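Local coordinates for protein beta-xylosidase (Uncultured organism, PDB 4MLG) that probably hydrolyses xylo-oligosaccharides as a beta-xylosidase of glycoside hydrolase family 43, releasing xylose units, at residues Arg5-Gly10 against Leu303-Leu308; Pro16-Phe21 against Tyr285-Asp290; Met56-Gln61 against Glu279-Trp284. One frame throughout, in Å; residues are numbered along the deposited sequence.

Contact 1 (Arg5-Gly10 against Leu303-Leu308)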
loop_
_atom_site.group_PDB
_atom_site.type_symbol
_atom_site.label_atom_id
_atom_site.label_comp_id
_atom_site.label_asym_id
_atom_site.label_seq_id
_atom_site.Cartn_x
_atom_site.Cartn_y
_atom_site.Cartn_z
ATOM N N ARG A 5 35.006 11.177 -15.691
ATOM C CA ARG A 5 35.703 9.940 -15.363
ATOM C C ARG A 5 34.732 8.829 -14.977
ATOM O O ARG A 5 33.873 9.017 -14.115
ATOM C CB ARG A 5 36.694 10.182 -14.222
ATOM C CG ARG A 5 37.363 8.921 -13.702
ATOM C CD ARG A 5 38.100 9.180 -12.398
ATOM N NE ARG A 5 38.663 7.954 -11.840
ATOM C CZ ARG A 5 39.238 7.871 -10.644
ATOM N NH1 ARG A 5 39.325 8.945 -9.871
ATOM N NH2 ARG A 5 39.723 6.713 -10.221
ATOM N N TYR A 6 34.870 7.674 -15.623
ATOM C CA TYR A 6 34.090 6.496 -15.260
ATOM C C TYR A 6 34.724 5.806 -14.055
ATOM O O TYR A 6 35.925 5.536 -14.046
ATOM C CB TYR A 6 33.984 5.530 -16.442
ATOM C CG TYR A 6 33.048 6.002 -17.534
ATOM C CD1 TYR A 6 31.691 5.713 -17.480
ATOM C CD2 TYR A 6 33.519 6.735 -18.615
ATOM C CE1 TYR A 6 30.828 6.141 -18.472
ATOM C CE2 TYR A 6 32.664 7.169 -19.614
ATOM C CZ TYR A 6 31.319 6.868 -19.535
ATOM O OH TYR A 6 30.461 7.294 -20.524
ATOM N N LEU A 7 33.911 5.523 -13.042
ATOM C CA LEU A 7 34.423 5.015 -11.773
ATOM C C LEU A 7 34.405 3.490 -11.674
ATOM O O LEU A 7 35.371 2.885 -11.210
ATOM C CB LEU A 7 33.648 5.630 -10.608
ATOM C CG LEU A 7 33.651 7.158 -10.563
ATOM C CD1 LEU A 7 32.800 7.667 -9.414
ATOM C CD2 LEU A 7 35.075 7.676 -10.449
ATOM N N VAL A 8 33.307 2.874 -12.097
ATOM C CA VAL A 8 33.183 1.420 -12.036
ATOM C C VAL A 8 32.962 0.822 -13.423
ATOM O O VAL A 8 31.827 0.719 -13.889
ATOM C CB VAL A 8 32.040 0.984 -11.101
ATOM C CG1 VAL A 8 32.019 -0.532 -10.964
ATOM C CG2 VAL A 8 32.193 1.638 -9.739
ATOM N N PRO A 9 34.059 0.430 -14.090
ATOM C CA PRO A 9 34.021 -0.143 -15.440
ATOM C C PRO A 9 33.604 -1.613 -15.443
ATOM O O PRO A 9 33.094 -2.101 -16.452
ATOM C CB PRO A 9 35.477 -0.020 -15.916
ATOM C CG PRO A 9 36.161 0.881 -14.919
ATOM C CD PRO A 9 35.438 0.659 -13.637
ATOM N N GLY A 10 33.821 -2.304 -14.328
ATOM C CA GLY A 10 33.565 -3.731 -14.248
ATOM C C GLY A 10 32.101 -4.125 -14.175
ATOM O O GLY A 10 31.729 -5.228 -14.581
ATOM N N LEU A 303 28.053 4.457 -14.086
ATOM C CA LEU A 303 28.173 5.730 -13.384
ATOM C C LEU A 303 29.458 6.478 -13.727
ATOM O O LEU A 303 30.486 5.871 -14.025
ATOM C CB LEU A 303 28.009 5.563 -11.866
ATOM C CG LEU A 303 28.704 4.436 -11.095
ATOM C CD1 LEU A 303 30.215 4.557 -11.132
ATOM C CD2 LEU A 303 28.218 4.438 -9.657
ATOM N N LYS A 304 29.383 7.803 -13.683
ATOM C CA LYS A 304 30.511 8.648 -14.044
ATOM C C LYS A 304 30.461 9.965 -13.275
ATOM O O LYS A 304 29.412 10.355 -12.764
ATOM C CB LYS A 304 30.511 8.905 -15.551
ATOM C CG LYS A 304 29.221 9.520 -16.071
ATOM C CD LYS A 304 29.190 9.545 -17.589
ATOM C CE LYS A 304 30.369 10.316 -18.155
ATOM N NZ LYS A 304 30.356 10.350 -19.644
ATOM N N VAL A 305 31.597 10.647 -13.195
ATOM C CA VAL A 305 31.673 11.891 -12.440
ATOM C C VAL A 305 32.282 13.025 -13.262
ATOM O O VAL A 305 33.304 12.849 -13.928
ATOM C CB VAL A 305 32.454 11.702 -11.116
ATOM C CG1 VAL A 305 33.799 11.035 -11.370
ATOM C CG2 VAL A 305 32.628 13.030 -10.395
ATOM N N ALA A 306 31.632 14.184 -13.221
ATOM C CA ALA A 306 32.133 15.376 -13.889
ATOM C C ALA A 306 32.177 16.536 -12.903
ATOM O O ALA A 306 31.298 16.665 -12.047
ATOM C CB ALA A 306 31.260 15.726 -15.079
ATOM N N GLU A 307 33.200 17.374 -13.021
ATOM C CA GLU A 307 33.351 18.516 -12.127
ATOM C C GLU A 307 32.271 19.563 -12.376
ATOM O O GLU A 307 32.011 19.943 -13.517
ATOM C CB GLU A 307 34.740 19.139 -12.277
ATOM C CG GLU A 307 34.992 20.309 -11.340
ATOM C CD GLU A 307 36.426 20.796 -11.384
ATOM O OE1 GLU A 307 37.208 20.272 -12.203
ATOM O OE2 GLU A 307 36.770 21.704 -10.598
ATOM N N LEU A 308 31.642 20.020 -11.297
ATOM C CA LEU A 308 30.593 21.028 -11.387
ATOM C C LEU A 308 31.112 22.381 -10.911
ATOM O O LEU A 308 31.769 22.473 -9.875
ATOM C CB LEU A 308 29.377 20.605 -10.562
ATOM C CG LEU A 308 28.116 21.456 -10.710
ATOM C CD1 LEU A 308 26.927 20.576 -11.054
ATOM C CD2 LEU A 308 27.844 22.250 -9.444
HETATM O O HOH W 1 31.816 3.797 -13.889
#
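The Tyr6 ring lies alongside the Lys304 chain, both pointing the same way, with Lys304 CB over one ring face at 4.2 Å from its centroid. The pairing behind them is a velcro closure of a beta-propeller: strand 5-6, from the start of the chain, forms the outer edge of a blade otherwise built by C-terminal strands. Arg5 and Val305 are an antiparallel hydrogen-bonded pair, with Arg5 N giving to Val305 O at 3.0 Å and Val305 N giving back to Arg5 O at 2.9 Å. Tyr6 and Lys304 follow as a non-hydrogen-bonded pair.

On the face that carries Val305, the Leu7 side chain crosses it at about a right angle, Leu7 CD2 resting on Val305 CG1 at 3.7 Å. Where the chain leaves strand 5-6, Leu7 CB and Val8 CG2 pack on Leu303 CD1, at 3.6 and 3.8 Å, while a water joins Val8 N to Leu303 O. The Arg5 guanidinium leads away to Gly62 O. A bend at chi3 (-58°) turns the Lys304 amine toward the phenol; Asp290 salt-bridges the amine and hydrogen-bonds the Tyr6 hydroxyl, and Lys304 NZ donates to Tyr6 OH at 3.2 Å.

Contact 2 (Pro16-Phe21 against Tyr285-Asp290)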
loop_
_atom_site.group_PDB
_atom_site.type_symbol
_atom_site.label_atom_id
_atom_site.label_comp_id
_atom_site.label_asym_id
_atom_site.label_seq_id
_atom_site.Cartn_x
_atom_site.Cartn_y
_atom_site.Cartn_z
ATOM N N PRO A 16 23.549 7.320 -9.066
ATOM C CA PRO A 16 24.520 7.475 -7.979
ATOM C C PRO A 16 24.075 8.501 -6.945
ATOM O O PRO A 16 23.476 9.518 -7.294
ATOM C CB PRO A 16 25.773 7.968 -8.703
ATOM C CG PRO A 16 25.246 8.703 -9.878
ATOM C CD PRO A 16 24.012 7.961 -10.310
ATOM N N ALA A 17 24.363 8.218 -5.680
ATOM C CA ALA A 17 24.063 9.134 -4.591
ATOM C C ALA A 17 25.309 9.292 -3.736
ATOM O O ALA A 17 25.662 8.396 -2.969
ATOM C CB ALA A 17 22.912 8.607 -3.759
ATOM N N ALA A 18 25.978 10.433 -3.871
ATOM C CA ALA A 18 27.263 10.640 -3.214
ATOM C C ALA A 18 27.156 11.440 -1.916
ATOM O O ALA A 18 26.424 12.427 -1.832
ATOM C CB ALA A 18 28.243 11.297 -4.171
ATOM N N HIS A 19 27.897 10.995 -0.906
ATOM C CA HIS A 19 27.936 11.658 0.390
ATOM C C HIS A 19 29.357 11.638 0.931
ATOM O O HIS A 19 30.157 10.776 0.564
ATOM C CB HIS A 19 27.004 10.961 1.382
ATOM C CG HIS A 19 25.553 11.085 1.041
ATOM N ND1 HIS A 19 24.712 11.970 1.681
ATOM C CD2 HIS A 19 24.792 10.434 0.130
ATOM C CE1 HIS A 19 23.496 11.860 1.177
ATOM N NE2 HIS A 19 23.517 10.935 0.234
ATOM N N VAL A 20 29.667 12.586 1.808
ATOM C CA VAL A 20 30.985 12.647 2.423
ATOM C C VAL A 20 30.934 12.185 3.875
ATOM O O VAL A 20 30.398 12.878 4.742
ATOM C CB VAL A 20 31.576 14.065 2.358
ATOM C CG1 VAL A 20 32.997 14.066 2.896
ATOM C CG2 VAL A 20 31.547 14.581 0.930
ATOM N N PHE A 21 31.494 11.008 4.131
ATOM C CA PHE A 21 31.527 10.442 5.472
ATOM C C PHE A 21 32.968 10.160 5.879
ATOM O O PHE A 21 33.702 9.499 5.146
ATOM C CB PHE A 21 30.714 9.147 5.520
ATOM C CG PHE A 21 29.249 9.338 5.248
ATOM C CD1 PHE A 21 28.556 10.400 5.809
ATOM C CD2 PHE A 21 28.565 8.458 4.425
ATOM C CE1 PHE A 21 27.205 10.576 5.559
ATOM C CE2 PHE A 21 27.216 8.628 4.171
ATOM C CZ PHE A 21 26.535 9.688 4.738
ATOM N N TYR A 285 31.185 18.170 -7.589
ATOM C CA TYR A 285 31.127 17.126 -8.605
ATOM C C TYR A 285 29.689 16.732 -8.931
ATOM O O TYR A 285 28.823 16.725 -8.056
ATOM C CB TYR A 285 31.916 15.894 -8.153
ATOM C CG TYR A 285 33.386 16.163 -7.929
ATOM C CD1 TYR A 285 34.300 16.044 -8.969
ATOM C CD2 TYR A 285 33.862 16.540 -6.680
ATOM C CE1 TYR A 285 35.646 16.292 -8.771
ATOM C CE2 TYR A 285 35.206 16.791 -6.472
ATOM C CZ TYR A 285 36.093 16.665 -7.521
ATOM O OH TYR A 285 37.432 16.912 -7.321
ATOM N N LEU A 286 29.442 16.409 -10.197
ATOM C CA LEU A 286 28.133 15.928 -10.620
ATOM C C LEU A 286 28.211 14.451 -10.984
ATOM O O LEU A 286 28.495 14.100 -12.129
ATOM C CB LEU A 286 27.618 16.732 -11.816
ATOM C CG LEU A 286 26.252 16.321 -12.376
ATOM C CD1 LEU A 286 25.145 16.635 -11.381
ATOM C CD2 LEU A 286 25.983 16.983 -13.720
ATOM N N PHE A 287 27.972 13.586 -10.003
ATOM C CA PHE A 287 27.931 12.152 -10.255
ATOM C C PHE A 287 26.676 11.823 -11.051
ATOM O O PHE A 287 25.588 12.272 -10.706
ATOM C CB PHE A 287 27.938 11.369 -8.941
ATOM C CG PHE A 287 29.218 11.494 -8.164
ATOM C CD1 PHE A 287 30.212 10.537 -8.283
ATOM C CD2 PHE A 287 29.425 12.565 -7.311
ATOM C CE1 PHE A 287 31.388 10.647 -7.569
ATOM C CE2 PHE A 287 30.600 12.680 -6.595
ATOM C CZ PHE A 287 31.583 11.720 -6.726
ATOM N N HIS A 288 26.833 11.048 -12.119
ATOM C CA HIS A 288 25.705 10.662 -12.962
ATOM C C HIS A 288 26.020 9.381 -13.727
ATOM O O HIS A 288 26.922 8.638 -13.343
ATOM C CB HIS A 288 25.334 11.795 -13.925
ATOM C CG HIS A 288 26.464 12.246 -14.799
ATOM N ND1 HIS A 288 27.552 12.937 -14.312
ATOM C CD2 HIS A 288 26.666 12.117 -16.131
ATOM C CE1 HIS A 288 28.380 13.207 -15.304
ATOM N NE2 HIS A 288 27.865 12.721 -16.419
ATOM N N HIS A 289 25.280 9.119 -14.802
ATOM C CA HIS A 289 25.528 7.927 -15.610
ATOM C C HIS A 289 25.120 8.082 -17.074
ATOM O O HIS A 289 24.313 8.944 -17.420
ATOM C CB HIS A 289 24.830 6.701 -15.004
ATOM C CG HIS A 289 23.335 6.794 -14.980
ATOM N ND1 HIS A 289 22.598 6.604 -13.831
ATOM C CD2 HIS A 289 22.436 7.042 -15.964
ATOM C CE1 HIS A 289 21.313 6.736 -14.106
ATOM N NE2 HIS A 289 21.187 7.006 -15.392
ATOM N N ASP A 290 25.690 7.235 -17.926
ATOM C CA ASP A 290 25.226 7.085 -19.301
ATOM C C ASP A 290 25.430 5.646 -19.774
ATOM O O ASP A 290 26.026 4.834 -19.067
ATOM C CB ASP A 290 25.898 8.089 -20.247
ATOM C CG ASP A 290 27.414 8.040 -20.188
ATOM O OD1 ASP A 290 27.981 7.003 -19.783
ATOM O OD2 ASP A 290 28.045 9.050 -20.562
#
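Pro16 lays its ring against the backbone of strand 283-290, and its atoms can be followed outward from CB. CB lies 4.0 Å from Phe287 CB. CG reaches farther in, to the peptide that joins Phe287 to His288, and stands 3.6 Å from His288 N. CD, which closes the ring onto the backbone N, comes within 4.0 Å of His289 ND1, meeting that imidazole obliquely. Cut back to an alanine, the residue would keep CB but lose CG and CD, which is likely to leave a gap beside the Phe287-His288 peptide and the His289 ring.

Two residues on, Ala18 adds a second apolar point. Its methyl sits over one face of the Phe287 ring, displaced toward the rim on the CD2-CE2 side: a CH-pi contact of 3.9 Å from CB to the ring centroid, 27° off the normal. With CG anti to the carbonyl carbon (chi1 -67°), Phe287 carries its ring over this methyl. The two segments belong to different sheets of the propeller, so this is packing of one blade against another, and Ile27 and Val278 add to the same core.

Polar groups at the margins are held by partners of their own. His288, whose CB points away from Pro16, folds back along its own strand and donates from ND1 to Leu286 O at 2.6 Å, with the acceptor close to the ring plane. His289 ND1 accepts from Asp15 N, just before Pro16, and the ring touches His274, a calcium ligand. Ser276 OG is hydrogen-bonded to both Pro16 O and Ala18 N. The interface is made by carbon atoms of Pro16 and Ala18 meeting a ring face, a peptide and an imidazole, without a hydrogen bond between the two segments, so it probably depends on close fit.

Contact 3 (Met56-Gln61 against Glu279-Trp284)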
loop_
_atom_site.group_PDB
_atom_site.type_symbol
_atom_site.label_atom_id
_atom_site.label_comp_id
_atom_site.label_asym_id
_atom_site.label_seq_id
_atom_site.Cartn_x
_atom_site.Cartn_y
_atom_site.Cartn_z
ATOM N N MET A 56 35.693 6.515 -2.238
ATOM C CA MET A 56 36.908 7.066 -2.825
ATOM C C MET A 56 37.633 7.969 -1.835
ATOM O O MET A 56 37.037 8.457 -0.875
ATOM C CB MET A 56 36.580 7.861 -4.091
ATOM C CG MET A 56 35.679 7.139 -5.076
ATOM S SD MET A 56 35.340 8.119 -6.549
ATOM C CE MET A 56 36.973 8.198 -7.278
ATOM N N ASP A 57 38.921 8.187 -2.075
ATOM C CA ASP A 57 39.700 9.142 -1.297
ATOM C C ASP A 57 40.017 10.360 -2.156
ATOM O O ASP A 57 40.188 11.467 -1.647
ATOM C CB ASP A 57 40.990 8.501 -0.782
ATOM C CG ASP A 57 40.762 7.632 0.440
ATOM O OD1 ASP A 57 39.939 8.019 1.295
ATOM O OD2 ASP A 57 41.405 6.567 0.545
ATOM N N ASP A 58 40.091 10.140 -3.465
ATOM C CA ASP A 58 40.331 11.211 -4.423
ATOM C C ASP A 58 39.469 10.993 -5.663
ATOM O O ASP A 58 39.607 9.984 -6.353
ATOM C CB ASP A 58 41.809 11.267 -4.807
ATOM C CG ASP A 58 42.121 12.401 -5.760
ATOM O OD1 ASP A 58 41.468 13.462 -5.656
ATOM O OD2 ASP A 58 43.017 12.232 -6.612
ATOM N N VAL A 59 38.531 11.892 -5.895
ATOM C CA VAL A 59 37.601 11.713 -6.988
ATOM C C VAL A 59 38.284 11.742 -8.348
ATOM O O VAL A 59 38.009 10.917 -9.203
ATOM C CB VAL A 59 36.503 12.789 -6.952
ATOM C CG1 VAL A 59 35.568 12.636 -8.130
ATOM C CG2 VAL A 59 35.724 12.699 -5.663
ATOM N N GLU A 60 39.166 12.711 -8.542
ATOM C CA GLU A 60 39.858 12.861 -9.819
ATOM C C GLU A 60 40.892 11.823 -10.269
ATOM O O GLU A 60 40.879 11.416 -11.416
ATOM C CB GLU A 60 40.413 14.266 -9.936
ATOM C CG GLU A 60 39.331 15.275 -10.228
ATOM C CD GLU A 60 39.600 16.591 -9.570
ATOM O OE1 GLU A 60 40.006 16.579 -8.401
ATOM O OE2 GLU A 60 39.403 17.625 -10.224
ATOM N N GLN A 61 41.788 11.398 -9.392
ATOM C CA GLN A 61 42.735 10.342 -9.755
ATOM C C GLN A 61 42.754 9.164 -8.792
ATOM O O GLN A 61 43.587 8.276 -8.908
ATOM C CB GLN A 61 44.146 10.893 -9.981
ATOM C CG GLN A 61 44.840 10.288 -11.194
ATOM C CD GLN A 61 45.494 11.321 -12.086
ATOM O OE1 GLN A 61 45.738 12.450 -11.672
ATOM N NE2 GLN A 61 45.792 10.938 -13.315
ATOM N N GLU A 279 30.034 18.355 -2.574
ATOM C CA GLU A 279 31.341 19.002 -2.535
ATOM C C GLU A 279 32.366 18.084 -1.880
ATOM O O GLU A 279 32.124 17.540 -0.802
ATOM C CB GLU A 279 31.260 20.324 -1.767
ATOM C CG GLU A 279 32.579 21.084 -1.691
ATOM C CD GLU A 279 32.479 22.346 -0.853
ATOM O OE1 GLU A 279 31.574 22.422 0.004
ATOM O OE2 GLU A 279 33.305 23.264 -1.051
ATOM N N PHE A 280 33.510 17.911 -2.535
ATOM C CA PHE A 280 34.579 17.083 -1.989
ATOM C C PHE A 280 35.944 17.715 -2.247
ATOM O O PHE A 280 36.329 17.940 -3.395
ATOM C CB PHE A 280 34.519 15.669 -2.574
ATOM C CG PHE A 280 35.409 14.681 -1.871
ATOM C CD1 PHE A 280 35.017 14.106 -0.672
ATOM C CD2 PHE A 280 36.633 14.323 -2.411
ATOM C CE1 PHE A 280 35.832 13.195 -0.023
ATOM C CE2 PHE A 280 37.453 13.412 -1.767
ATOM C CZ PHE A 280 37.052 12.847 -0.571
ATOM N N LYS A 281 36.660 18.004 -1.162
ATOM C CA LYS A 281 37.982 18.629 -1.221
ATOM C C LYS A 281 37.998 19.962 -1.971
ATOM O O LYS A 281 38.873 20.204 -2.801
ATOM C CB LYS A 281 39.021 17.667 -1.805
ATOM C CG LYS A 281 39.319 16.469 -0.919
ATOM C CD LYS A 281 40.399 15.587 -1.522
ATOM C CE LYS A 281 40.777 14.457 -0.579
ATOM N NZ LYS A 281 41.799 13.551 -1.175
ATOM N N GLY A 282 37.027 20.819 -1.672
ATOM C CA GLY A 282 36.997 22.163 -2.221
ATOM C C GLY A 282 36.377 22.276 -3.601
ATOM O O GLY A 282 36.179 23.382 -4.107
ATOM N N LYS A 283 36.071 21.139 -4.215
ATOM C CA LYS A 283 35.486 21.131 -5.553
ATOM C C LYS A 283 34.147 20.403 -5.583
ATOM O O LYS A 283 33.935 19.439 -4.847
ATOM C CB LYS A 283 36.446 20.494 -6.557
ATOM C CG LYS A 283 37.797 21.177 -6.636
ATOM C CD LYS A 283 38.703 20.492 -7.641
ATOM C CE LYS A 283 40.064 21.167 -7.691
ATOM N NZ LYS A 283 40.981 20.509 -8.662
ATOM N N TRP A 284 33.246 20.872 -6.440
ATOM C CA TRP A 284 31.937 20.251 -6.590
ATOM C C TRP A 284 31.939 19.254 -7.744
ATOM O O TRP A 284 32.615 19.462 -8.753
ATOM C CB TRP A 284 30.860 21.315 -6.807
ATOM C CG TRP A 284 30.582 22.143 -5.587
ATOM C CD1 TRP A 284 31.292 23.224 -5.149
ATOM C CD2 TRP A 284 29.513 21.958 -4.650
ATOM N NE1 TRP A 284 30.733 23.720 -3.996
ATOM C CE2 TRP A 284 29.640 22.962 -3.669
ATOM C CE3 TRP A 284 28.463 21.041 -4.545
ATOM C CZ2 TRP A 284 28.754 23.075 -2.597
ATOM C CZ3 TRP A 284 27.586 21.154 -3.480
ATOM C CH2 TRP A 284 27.737 22.162 -2.521
#
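Lys281 NZ donates to the backbone carbonyl of Asp57, with NZ to Asp57 O at 2.7 Å and the C=O...N angle at 149°. The lysine chain, extended beyond CG, spans the distance from its turn to the loop with its amine at the far end. Asp58 lies near the same amine but makes no salt bridge with it, Asp58 OD1 being 4.5 Å from Lys281 NZ. The carboxylate of Asp57 is engaged elsewhere, by Lys24.

The one salt bridge across the contact is long: Glu60 OE2 to Lys283 NZ, 3.6 Å, the two side chains crossing at about a right angle. Glu60 OE2 also accepts from the amino terminus at Met1 N, so the lysine shares this carboxylate.

Both lysines stand on the tight link of a beta-hairpin, a type I' turn from Phe280 to Lys283 that joins strands 276-280 and 283-290 of a propeller blade. Phe280 N donates to Lys283 O at 2.8 Å, while the return bond from Lys283 N is weak. Lys281 and Gly282, the two central residues of the turn, both have positive phi. The facing loop, between strands 50-56 and 64-72, is shaped by an Asx motif in which Asp58 OD2 accepts from Gln61 N, met from above the carboxylate plane.

Apolar and aromatic contact comes from Phe280. A chi1 of -169°, with CG turned away from the backbone N, brings the ring to the loop, where Asp57 O lies near the ring plane at the edge, 3.4 Å from Phe280 CE2. Val59 crosses the ring obliquely, its CG2 at 3.7 Å from Phe280 CD2, and Leu25 and Tyr285 touch both residues.

How the contacts relate
All three contacts gather on the blade formed by strands 5-6, 302-308, 283-290 and 276-280. Contact 1 adds its outer strand, contact 2 packs it against the neighbouring sheet, and contact 3 docks the turn joining 276-280 and 283-290 on the loop after strand 50-56. The centre of contact 1 lies about 9 Å from that of contact 2 and about 12 Å from that of contact 3. Backbone bonds of Lys304 with His288 and Leu308 with Trp284 tie contact 1 to the other two, and Tyr285 OH bonds weakly to Glu60 OE1. Contact 2 comes closer than contact 1 to the calcium ion, bound by Asp85 and His274: the Pro16 side chain is about 7 Å from it, and that of Leu303 about 11 Å.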